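Local coordinates for glycosyl hydrolase family 2, TIM barrel domain protein (Faecalibacterium prausnitzii A2-165, PDB 6ED2), which is a gut bacterial beta-glucuronidase of glycosyl hydrolase family 2 that probably hydrolyses beta-glucuronide conjugates, at residues R265-H270 and G371-D376; S312-R317 and G348-R353; R317-H322 and K617-L622. One frame throughout, in Å; residues are numbered along the deposited sequence.

All three contacts lie on one side of the chain's centre and reach the parallel sheet of the TIM barrel. Contacts 1 and 2 have their centres about 9 Å apart, contacts 2 and 3 about 7 Å, and contacts 1 and 3 about 15 Å. Neighbouring strands 312-320, 351-353 and 373-377 link them. Along the chain, contact 2 is nested inside contact 1, while contact 3 crosses both. Contact 1 joins a loop of the preceding domain to the barrel. Contact 2 pairs the first two barrel strands, and contact 3, sharing Arg317, brings in the last helix. Together they tie a beta domain and the last helix to adjoining strands at the start of the barrel.

Contact 1: residues R265-H270 and G371-D376; sequences RLWNVH and GFLIID
His270 turns the edge of its imidazole toward the face of the Phe372 ring. The pair is T-shaped, with planes at 78° and centroids 5.3 Å apart. His270 NE2 lies over the rim of the phenyl ring, 4.0 Å from Phe372 CZ. The same nitrogen is hydrogen-bonded to Ala349 O, which helps fix the turn of the imidazole. The backbone holds this corner too. His270 N donates to Gly371 O at 2.7 Å, in the carbonyl plane and on a lone pair, with an almost straight N-H...O angle of 178°.

Trp267 turns an edge to Phe372 and Leu373. Its CG is anti to the backbone N (chi1 -172°), which carries the six-membered ring toward the start of the strand. Trp267 CH2 lies 3.4 Å from Phe372 O, near the ring plane. Leu373 CD2 meets the same edge, 3.8 Å from Trp267 CZ3. Trp267 CZ2 comes 3.4 Å from Gly371 CA. Trp267 NE1 is hydrogen-bonded to Asp368 O, near the end of helix 361-370. Val269 crosses Leu373 at about a right angle, with Val269 CG2 3.7 Å from Leu373 CG. Gly371 has positive phi just after that helix, and a CB here would collide with His270 N and Asn268 O. This is an interdomain contact within a family 2 chain: a loop of the preceding beta domain packs on the helix-to-strand turn that leads into TIM-barrel strand 373-377.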
loop_
_atom_site.group_PDB
_atom_site.type_symbol
_atom_site.label_atom_id
_atom_site.label_comp_id
_atom_site.label_asym_id
_atom_site.label_seq_id
_atom_site.Cartn_x
_atom_site.Cartn_y
_atom_site.Cartn_z
ATOM N N ARG A 265 -43.014 24.001 8.975
ATOM C CA ARG A 265 -41.722 23.872 8.308
ATOM C C ARG A 265 -41.471 22.389 8.074
ATOM O O ARG A 265 -41.320 21.610 9.025
ATOM C CB ARG A 265 -40.612 24.510 9.136
ATOM C CG ARG A 265 -40.947 25.929 9.573
ATOM C CD ARG A 265 -39.739 26.631 10.143
ATOM N NE ARG A 265 -38.648 26.686 9.175
ATOM C CZ ARG A 265 -37.504 27.333 9.378
ATOM N NH1 ARG A 265 -37.302 27.982 10.521
ATOM N NH2 ARG A 265 -36.562 27.328 8.444
ATOM N N LEU A 266 -41.448 21.998 6.809
ATOM C CA LEU A 266 -41.403 20.594 6.448
ATOM C C LEU A 266 -39.980 20.053 6.515
ATOM O O LEU A 266 -39.004 20.752 6.227
ATOM C CB LEU A 266 -41.970 20.401 5.042
ATOM C CG LEU A 266 -43.430 20.800 4.851
ATOM C CD1 LEU A 266 -43.914 20.362 3.464
ATOM C CD2 LEU A 266 -44.317 20.209 5.951
ATOM N N TRP A 267 -39.883 18.789 6.900
ATOM C CA TRP A 267 -38.640 18.041 6.842
ATOM C C TRP A 267 -38.375 17.607 5.403
ATOM O O TRP A 267 -39.251 17.035 4.750
ATOM C CB TRP A 267 -38.754 16.841 7.779
ATOM C CG TRP A 267 -37.527 16.040 8.000
ATOM C CD1 TRP A 267 -36.709 16.064 9.106
ATOM C CD2 TRP A 267 -37.009 15.020 7.138
ATOM N NE1 TRP A 267 -35.697 15.134 8.968
ATOM C CE2 TRP A 267 -35.857 14.486 7.767
ATOM C CE3 TRP A 267 -37.395 14.517 5.889
ATOM C CZ2 TRP A 267 -35.095 13.477 7.184
ATOM C CZ3 TRP A 267 -36.642 13.509 5.315
ATOM C CH2 TRP A 267 -35.505 12.996 5.962
ATOM N N ASN A 268 -37.171 17.884 4.907
ATOM C CA ASN A 268 -36.825 17.628 3.517
ATOM C C ASN A 268 -35.427 17.035 3.403
ATOM O O ASN A 268 -34.595 17.179 4.303
ATOM C CB ASN A 268 -36.901 18.909 2.696
ATOM C CG ASN A 268 -38.090 18.922 1.792
ATOM O OD1 ASN A 268 -38.210 18.074 0.886
ATOM N ND2 ASN A 268 -38.999 19.863 2.032
ATOM N N VAL A 269 -35.170 16.384 2.263
ATOM C CA VAL A 269 -33.857 15.814 1.990
ATOM C C VAL A 269 -32.803 16.906 2.080
ATOM O O VAL A 269 -32.927 17.958 1.444
ATOM C CB VAL A 269 -33.839 15.146 0.604
ATOM C CG1 VAL A 269 -32.410 15.096 0.049
ATOM C CG2 VAL A 269 -34.386 13.764 0.691
ATOM N N HIS A 270 -31.767 16.669 2.886
ATOM C CA HIS A 270 -30.687 17.627 3.122
ATOM C C HIS A 270 -31.192 18.968 3.652
ATOM O O HIS A 270 -30.447 19.950 3.666
ATOM C CB HIS A 270 -29.843 17.848 1.856
ATOM C CG HIS A 270 -29.158 16.608 1.356
ATOM N ND1 HIS A 270 -28.989 16.341 0.013
ATOM C CD2 HIS A 270 -28.607 15.562 2.017
ATOM C CE1 HIS A 270 -28.357 15.191 -0.130
ATOM N NE2 HIS A 270 -28.110 14.699 1.069
ATOM N N GLY A 371 -31.298 15.229 7.415
ATOM C CA GLY A 371 -32.185 15.087 6.273
ATOM C C GLY A 371 -31.767 13.995 5.309
ATOM O O GLY A 371 -31.659 14.232 4.103
ATOM N N PHE A 372 -31.514 12.799 5.831
ATOM C CA PHE A 372 -31.183 11.630 5.028
ATOM C C PHE A 372 -32.353 10.654 5.050
ATOM O O PHE A 372 -33.079 10.563 6.040
ATOM C CB PHE A 372 -29.920 10.931 5.546
ATOM C CG PHE A 372 -28.642 11.470 4.955
ATOM C CD1 PHE A 372 -28.047 12.607 5.476
ATOM C CD2 PHE A 372 -28.041 10.838 3.878
ATOM C CE1 PHE A 372 -26.871 13.107 4.927
ATOM C CE2 PHE A 372 -26.867 11.337 3.319
ATOM C CZ PHE A 372 -26.279 12.470 3.844
ATOM N N LEU A 373 -32.546 9.948 3.938
ATOM C CA LEU A 373 -33.590 8.944 3.810
ATOM C C LEU A 373 -33.013 7.574 4.127
ATOM O O LEU A 373 -31.929 7.222 3.654
ATOM C CB LEU A 373 -34.170 8.947 2.391
ATOM C CG LEU A 373 -34.616 10.299 1.848
ATOM C CD1 LEU A 373 -35.101 10.175 0.406
ATOM C CD2 LEU A 373 -35.717 10.866 2.743
ATOM N N ILE A 374 -33.760 6.787 4.893
ATOM C CA ILE A 374 -33.328 5.464 5.337
ATOM C C ILE A 374 -34.321 4.415 4.857
ATOM O O ILE A 374 -35.532 4.552 5.076
ATOM C CB ILE A 374 -33.218 5.401 6.870
ATOM C CG1 ILE A 374 -32.116 6.348 7.371
ATOM C CG2 ILE A 374 -32.995 3.953 7.339
ATOM C CD1 ILE A 374 -31.850 6.203 8.854
ATOM N N ILE A 375 -33.800 3.352 4.253
ATOM C CA ILE A 375 -34.522 2.102 4.077
ATOM C C ILE A 375 -34.136 1.182 5.227
ATOM O O ILE A 375 -32.986 0.750 5.327
ATOM C CB ILE A 375 -34.221 1.455 2.721
ATOM C CG1 ILE A 375 -34.561 2.434 1.588
ATOM C CG2 ILE A 375 -35.004 0.161 2.582
ATOM C CD1 ILE A 375 -34.226 1.909 0.202
ATOM N N ASP A 376 -35.102 0.870 6.087
ATOM C CA ASP A 376 -34.865 0.170 7.344
ATOM C C ASP A 376 -35.019 -1.327 7.115
ATOM O O ASP A 376 -36.073 -1.785 6.644
ATOM C CB ASP A 376 -35.857 0.660 8.398
ATOM C CG ASP A 376 -35.318 0.575 9.833
ATOM O OD1 ASP A 376 -34.204 0.034 10.081
ATOM O OD2 ASP A 376 -36.053 1.049 10.729
#

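Contact 2: residues S312-R317 and G348-R353; sequences SPVYLR and GANCFR
Val314 meets Asn350 where two strands of a beta-alpha-beta unit come together. The unit consists of strand 312-320, helix 334-347 and strand 351-353, and it is the first such unit of the TIM barrel. Val314 CG1 lies 3.6 Å from Asn350 ND2, and the two side chains run alongside in opposite senses.

Tyr315 contributes its backbone oxygen. Asn350 ND2 donates to Tyr315 O at 3.1 Å, nearly straight and close to the amide plane, though tilted from the carbonyl plane. Arg317 grips the same oxygen side-on with NE and NH2. Three N-H groups thus converge on one buried carbonyl. Tyr315 OH points elsewhere and is hydrogen-bonded to Glu577.

Leu316 adds a looser apolar touch, with its CB 4.3 Å from Cys351 CB.

Arg317 also meets Asn350 through its backbone. Arg317 N donates to Asn350 OD1 at 3.0 Å, reaching it from above the amide plane. The Asn350 amide therefore bridges Tyr315 O and Arg317 N, which fixes its rotation. Arg317 CG sits between its backbone N and carbonyl carbon (chi1 68°), and bends at chi2 and chi3 fold the chain back toward Tyr315 O. Arg317 CD passes 3.4 Å from Gly348 O. The guanidinium and the Asn350 amide are turned 59° from each other. Arg317 NH1 is hydrogen-bonded farther on, to Leu622 O and Trp619 O. A leucine in place of Arg317 would probably leave Tyr315 O with the Asn350 donor but without the two-nitrogen grip, so that the carbonyl and the amide are held less firmly.

Gly348 ends helix 334-347 in a Schellman motif with positive phi. Two residues on, Asn350 N donates to Arg317 O at 2.8 Å, with an N-H...O angle of 156°.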
loop_
_atom_site.group_PDB
_atom_site.type_symbol
_atom_site.label_atom_id
_atom_site.label_comp_id
_atom_site.label_asym_id
_atom_site.label_seq_id
_atom_site.Cartn_x
_atom_site.Cartn_y
_atom_site.Cartn_z
ATOM N N SER A 312 -43.097 15.639 -3.856
ATOM C CA SER A 312 -42.128 15.833 -4.930
ATOM C C SER A 312 -41.253 14.596 -5.108
ATOM O O SER A 312 -40.842 13.980 -4.119
ATOM C CB SER A 312 -41.228 17.046 -4.666
ATOM O OG SER A 312 -41.828 18.224 -5.161
ATOM N N PRO A 313 -40.942 14.217 -6.347
ATOM C CA PRO A 313 -40.171 12.988 -6.573
ATOM C C PRO A 313 -38.716 13.137 -6.162
ATOM O O PRO A 313 -38.116 14.205 -6.304
ATOM C CB PRO A 313 -40.306 12.753 -8.083
ATOM C CG PRO A 313 -40.582 14.118 -8.652
ATOM C CD PRO A 313 -41.355 14.870 -7.606
ATOM N N VAL A 314 -38.151 12.049 -5.635
ATOM C CA VAL A 314 -36.747 11.997 -5.235
ATOM C C VAL A 314 -36.108 10.782 -5.884
ATOM O O VAL A 314 -36.620 9.663 -5.749
ATOM C CB VAL A 314 -36.565 11.913 -3.705
ATOM C CG1 VAL A 314 -35.080 11.798 -3.378
ATOM C CG2 VAL A 314 -37.147 13.128 -3.029
ATOM N N TYR A 315 -34.989 10.996 -6.567
ATOM C CA TYR A 315 -34.176 9.902 -7.078
ATOM C C TYR A 315 -33.179 9.517 -5.989
ATOM O O TYR A 315 -32.333 10.330 -5.601
ATOM C CB TYR A 315 -33.468 10.302 -8.376
ATOM C CG TYR A 315 -32.641 9.183 -8.953
ATOM C CD1 TYR A 315 -33.204 8.243 -9.823
ATOM C CD2 TYR A 315 -31.301 9.029 -8.598
ATOM C CE1 TYR A 315 -32.439 7.179 -10.335
ATOM C CE2 TYR A 315 -30.534 7.983 -9.103
ATOM C CZ TYR A 315 -31.106 7.063 -9.968
ATOM O OH TYR A 315 -30.331 6.033 -10.462
ATOM N N LEU A 316 -33.298 8.293 -5.479
ATOM C CA LEU A 316 -32.497 7.868 -4.341
ATOM C C LEU A 316 -31.067 7.588 -4.795
ATOM O O LEU A 316 -30.845 6.934 -5.821
ATOM C CB LEU A 316 -33.105 6.616 -3.697
ATOM C CG LEU A 316 -34.616 6.571 -3.374
ATOM C CD1 LEU A 316 -35.033 5.241 -2.712
ATOM C CD2 LEU A 316 -35.057 7.739 -2.495
ATOM N N ARG A 317 -30.097 8.094 -4.035
ATOM C CA ARG A 317 -28.681 7.836 -4.287
ATOM C C ARG A 317 -27.979 7.717 -2.944
ATOM O O ARG A 317 -28.221 8.523 -2.035
ATOM C CB ARG A 317 -28.029 8.943 -5.139
ATOM C CG ARG A 317 -27.904 10.294 -4.431
ATOM C CD ARG A 317 -28.006 11.448 -5.408
ATOM N NE ARG A 317 -29.375 11.604 -5.881
ATOM C CZ ARG A 317 -29.785 12.568 -6.701
ATOM N NH1 ARG A 317 -28.926 13.481 -7.143
ATOM N NH2 ARG A 317 -31.060 12.622 -7.076
ATOM N N GLY A 348 -22.792 13.655 -1.747
ATOM C CA GLY A 348 -24.072 13.905 -2.390
ATOM C C GLY A 348 -25.101 12.804 -2.233
ATOM O O GLY A 348 -26.109 12.813 -2.948
ATOM N N ALA A 349 -24.875 11.851 -1.333
ATOM C CA ALA A 349 -25.874 10.838 -1.043
ATOM C C ALA A 349 -27.100 11.476 -0.391
ATOM O O ALA A 349 -27.001 12.478 0.320
ATOM C CB ALA A 349 -25.269 9.759 -0.136
ATOM N N ASN A 350 -28.275 10.900 -0.644
ATOM C CA ASN A 350 -29.460 11.300 0.113
ATOM C C ASN A 350 -30.127 10.118 0.807
ATOM O O ASN A 350 -31.187 10.287 1.415
ATOM C CB ASN A 350 -30.465 12.040 -0.780
ATOM C CG ASN A 350 -30.997 11.174 -1.935
ATOM O OD1 ASN A 350 -30.991 9.939 -1.866
ATOM N ND2 ASN A 350 -31.457 11.827 -3.001
ATOM N N CYS A 351 -29.516 8.937 0.777
ATOM C CA CYS A 351 -30.248 7.746 1.180
ATOM C C CYS A 351 -29.279 6.634 1.540
ATOM O O CYS A 351 -28.232 6.487 0.909
ATOM C CB CYS A 351 -31.187 7.280 0.049
ATOM S SG CYS A 351 -32.151 5.793 0.458
ATOM N N PHE A 352 -29.644 5.827 2.537
ATOM C CA PHE A 352 -28.932 4.562 2.727
ATOM C C PHE A 352 -29.869 3.504 3.287
ATOM O O PHE A 352 -30.903 3.807 3.880
ATOM C CB PHE A 352 -27.693 4.694 3.645
ATOM C CG PHE A 352 -27.992 5.197 5.042
ATOM C CD1 PHE A 352 -28.308 4.318 6.065
ATOM C CD2 PHE A 352 -27.908 6.551 5.339
ATOM C CE1 PHE A 352 -28.551 4.788 7.362
ATOM C CE2 PHE A 352 -28.150 7.021 6.631
ATOM C CZ PHE A 352 -28.483 6.135 7.638
ATOM N N ARG A 353 -29.462 2.252 3.114
ATOM C CA ARG A 353 -30.182 1.094 3.616
ATOM C C ARG A 353 -29.424 0.538 4.811
ATOM O O ARG A 353 -28.187 0.495 4.798
ATOM C CB ARG A 353 -30.319 0.029 2.510
ATOM C CG ARG A 353 -30.854 -1.339 2.967
ATOM C CD ARG A 353 -31.092 -2.312 1.792
ATOM N NE ARG A 353 -29.859 -2.608 1.058
ATOM C CZ ARG A 353 -29.266 -3.794 1.041
ATOM N NH1 ARG A 353 -29.793 -4.807 1.709
ATOM N NH2 ARG A 353 -28.148 -3.972 0.346
#

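Contact 3: residues R317-H322 and K617-L622; sequences RGFGRH and KRWTTL
This contact belongs to the outer helix layer of the TIM barrel, where helix 610-621 packs against strand 312-320. The axes of the short segments 617-621 and 317-320 come within 9.8 Å, and their directions are 133° apart. Trp619 carries most of the helix's share. Its CG is anti to the carbonyl carbon (chi1 -78°), and the indole reaches from the helix along the strand.

One face of the indole lies against the strand. Arg317 CB makes a CH-pi contact with the five-membered ring of Trp619, 3.5 Å from its centroid and almost on the ring normal. Gly318 N sits over the same face. Gly318 has backbone angles at which a CB would strike the preceding carbonyl oxygen. Trp619 NE1 turns to Glu577 and is hydrogen-bonded to its OE2.

The far edge of the indole meets Phe319. The two rings form a T-shaped pair, with the edge of Trp619 toward the Phe319 face and planes at 77°. The closest carbons are Phe319 CZ and Trp619 CZ3, 3.6 Å apart. Phe319 also packs on Met344 and Ile347 of helix 334-347, which places this aromatic pair between two barrel helices.

The other end of Arg317 reaches the C-terminal end of the helix. There, carbonyl oxygens would probably favour its positive charge. Arg317 NH2 is hydrogen-bonded to Pro623 O, just beyond. Arg317 NH1 donates hydrogen bonds to two backbone oxygens near the guanidinium plane: to Trp619 O at 2.9 Å, in that carbonyl's plane, and to Leu622 O at 2.8 Å, from above that carbonyl's plane.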
loop_
_atom_site.group_PDB
_atom_site.type_symbol
_atom_site.label_atom_id
_atom_site.label_comp_id
_atom_site.label_asym_id
_atom_site.label_seq_id
_atom_site.Cartn_x
_atom_site.Cartn_y
_atom_site.Cartn_z
ATOM N N ARG A 317 -30.097 8.094 -4.035
ATOM C CA ARG A 317 -28.681 7.836 -4.287
ATOM C C ARG A 317 -27.979 7.717 -2.944
ATOM O O ARG A 317 -28.221 8.523 -2.035
ATOM C CB ARG A 317 -28.029 8.943 -5.139
ATOM C CG ARG A 317 -27.904 10.294 -4.431
ATOM C CD ARG A 317 -28.006 11.448 -5.408
ATOM N NE ARG A 317 -29.375 11.604 -5.881
ATOM C CZ ARG A 317 -29.785 12.568 -6.701
ATOM N NH1 ARG A 317 -28.926 13.481 -7.143
ATOM N NH2 ARG A 317 -31.060 12.622 -7.076
ATOM N N GLY A 318 -27.126 6.707 -2.816
ATOM C CA GLY A 318 -26.451 6.479 -1.558
ATOM C C GLY A 318 -25.887 5.087 -1.435
ATOM O O GLY A 318 -25.316 4.560 -2.395
ATOM N N PHE A 319 -26.063 4.462 -0.273
ATOM C CA PHE A 319 -25.244 3.310 0.062
ATOM C C PHE A 319 -26.055 2.220 0.735
ATOM O O PHE A 319 -27.037 2.484 1.434
ATOM C CB PHE A 319 -24.093 3.690 1.018
ATOM C CG PHE A 319 -23.248 4.815 0.528
ATOM C CD1 PHE A 319 -22.185 4.571 -0.343
ATOM C CD2 PHE A 319 -23.503 6.120 0.942
ATOM C CE1 PHE A 319 -21.391 5.609 -0.799
ATOM C CE2 PHE A 319 -22.723 7.185 0.482
ATOM C CZ PHE A 319 -21.670 6.934 -0.389
ATOM N N GLY A 320 -25.600 0.986 0.542
ATOM C CA GLY A 320 -25.706 0.007 1.598
ATOM C C GLY A 320 -24.542 0.214 2.561
ATOM O O GLY A 320 -23.399 0.418 2.155
ATOM N N ARG A 321 -24.850 0.176 3.851
ATOM C CA ARG A 321 -23.888 0.431 4.898
ATOM C C ARG A 321 -23.620 -0.835 5.706
ATOM O O ARG A 321 -24.089 -1.939 5.384
ATOM C CB ARG A 321 -24.399 1.567 5.784
ATOM C CG ARG A 321 -24.360 2.942 5.111
ATOM C CD ARG A 321 -24.747 4.040 6.103
ATOM N NE ARG A 321 -23.861 3.958 7.260
ATOM C CZ ARG A 321 -22.710 4.608 7.359
ATOM N NH1 ARG A 321 -22.331 5.425 6.384
ATOM N NH2 ARG A 321 -21.939 4.428 8.421
ATOM N N HIS A 322 -22.839 -0.666 6.765
ATOM C CA HIS A 322 -22.680 -1.655 7.811
ATOM C C HIS A 322 -22.390 -0.898 9.096
ATOM O O HIS A 322 -21.875 0.226 9.071
ATOM C CB HIS A 322 -21.547 -2.656 7.515
ATOM C CG HIS A 322 -22.025 -3.996 7.019
ATOM N ND1 HIS A 322 -22.878 -4.807 7.743
ATOM C CD2 HIS A 322 -21.762 -4.665 5.863
ATOM C CE1 HIS A 322 -23.128 -5.908 7.054
ATOM N NE2 HIS A 322 -22.462 -5.846 5.910
ATOM N N LYS A 617 -19.225 13.571 -8.224
ATOM C CA LYS A 617 -19.568 14.340 -9.411
ATOM C C LYS A 617 -20.938 13.939 -9.941
ATOM O O LYS A 617 -21.751 14.800 -10.298
ATOM C CB LYS A 617 -18.499 14.164 -10.487
ATOM C CG LYS A 617 -18.880 14.849 -11.808
ATOM C CD LYS A 617 -17.702 14.893 -12.795
ATOM C CE LYS A 617 -18.136 15.205 -14.235
ATOM N NZ LYS A 617 -17.110 14.741 -15.238
ATOM N N ARG A 618 -21.221 12.636 -9.987
ATOM C CA ARG A 618 -22.511 12.192 -10.506
ATOM C C ARG A 618 -23.657 12.615 -9.588
ATOM O O ARG A 618 -24.631 13.232 -10.037
ATOM C CB ARG A 618 -22.501 10.670 -10.700
ATOM C CG ARG A 618 -23.848 10.084 -11.130
ATOM C CD ARG A 618 -23.734 8.576 -11.396
ATOM N NE ARG A 618 -25.039 7.931 -11.453
ATOM C CZ ARG A 618 -25.785 7.853 -12.557
ATOM N NH1 ARG A 618 -25.347 8.381 -13.699
ATOM N NH2 ARG A 618 -26.968 7.247 -12.522
ATOM N N TRP A 619 -23.547 12.311 -8.292
ATOM C CA TRP A 619 -24.684 12.472 -7.393
ATOM C C TRP A 619 -25.013 13.937 -7.147
ATOM O O TRP A 619 -26.182 14.273 -6.939
ATOM C CB TRP A 619 -24.408 11.760 -6.073
ATOM C CG TRP A 619 -24.599 10.279 -6.157
ATOM C CD1 TRP A 619 -25.165 9.578 -7.187
ATOM C CD2 TRP A 619 -24.232 9.314 -5.170
ATOM N NE1 TRP A 619 -25.169 8.229 -6.900
ATOM C CE2 TRP A 619 -24.606 8.045 -5.664
ATOM C CE3 TRP A 619 -23.620 9.396 -3.908
ATOM C CZ2 TRP A 619 -24.393 6.869 -4.942
ATOM C CZ3 TRP A 619 -23.405 8.230 -3.203
ATOM C CH2 TRP A 619 -23.785 6.984 -3.727
ATOM N N THR A 620 -24.008 14.816 -7.145
ATOM C CA THR A 620 -24.255 16.246 -7.001
ATOM C C THR A 620 -24.634 16.906 -8.313
ATOM O O THR A 620 -25.111 18.040 -8.297
ATOM C CB THR A 620 -23.028 16.966 -6.419
ATOM O OG1 THR A 620 -21.947 16.899 -7.354
ATOM C CG2 THR A 620 -22.604 16.343 -5.078
ATOM N N THR A 621 -24.433 16.228 -9.438
ATOM C CA THR A 621 -24.881 16.736 -10.727
ATOM C C THR A 621 -26.307 16.301 -11.057
ATOM O O THR A 621 -27.081 17.097 -11.599
ATOM C CB THR A 621 -23.920 16.275 -11.829
ATOM O OG1 THR A 621 -22.647 16.897 -11.624
ATOM C CG2 THR A 621 -24.442 16.651 -13.202
ATOM N N LEU A 622 -26.679 15.059 -10.742
ATOM C CA LEU A 622 -28.055 14.623 -10.973
ATOM C C LEU A 622 -29.023 15.480 -10.158
ATOM O O LEU A 622 -28.822 15.652 -8.944
ATOM C CB LEU A 622 -28.237 13.157 -10.593
ATOM C CG LEU A 622 -27.449 12.113 -11.381
ATOM C CD1 LEU A 622 -27.715 10.716 -10.830
ATOM C CD2 LEU A 622 -27.818 12.187 -12.861
#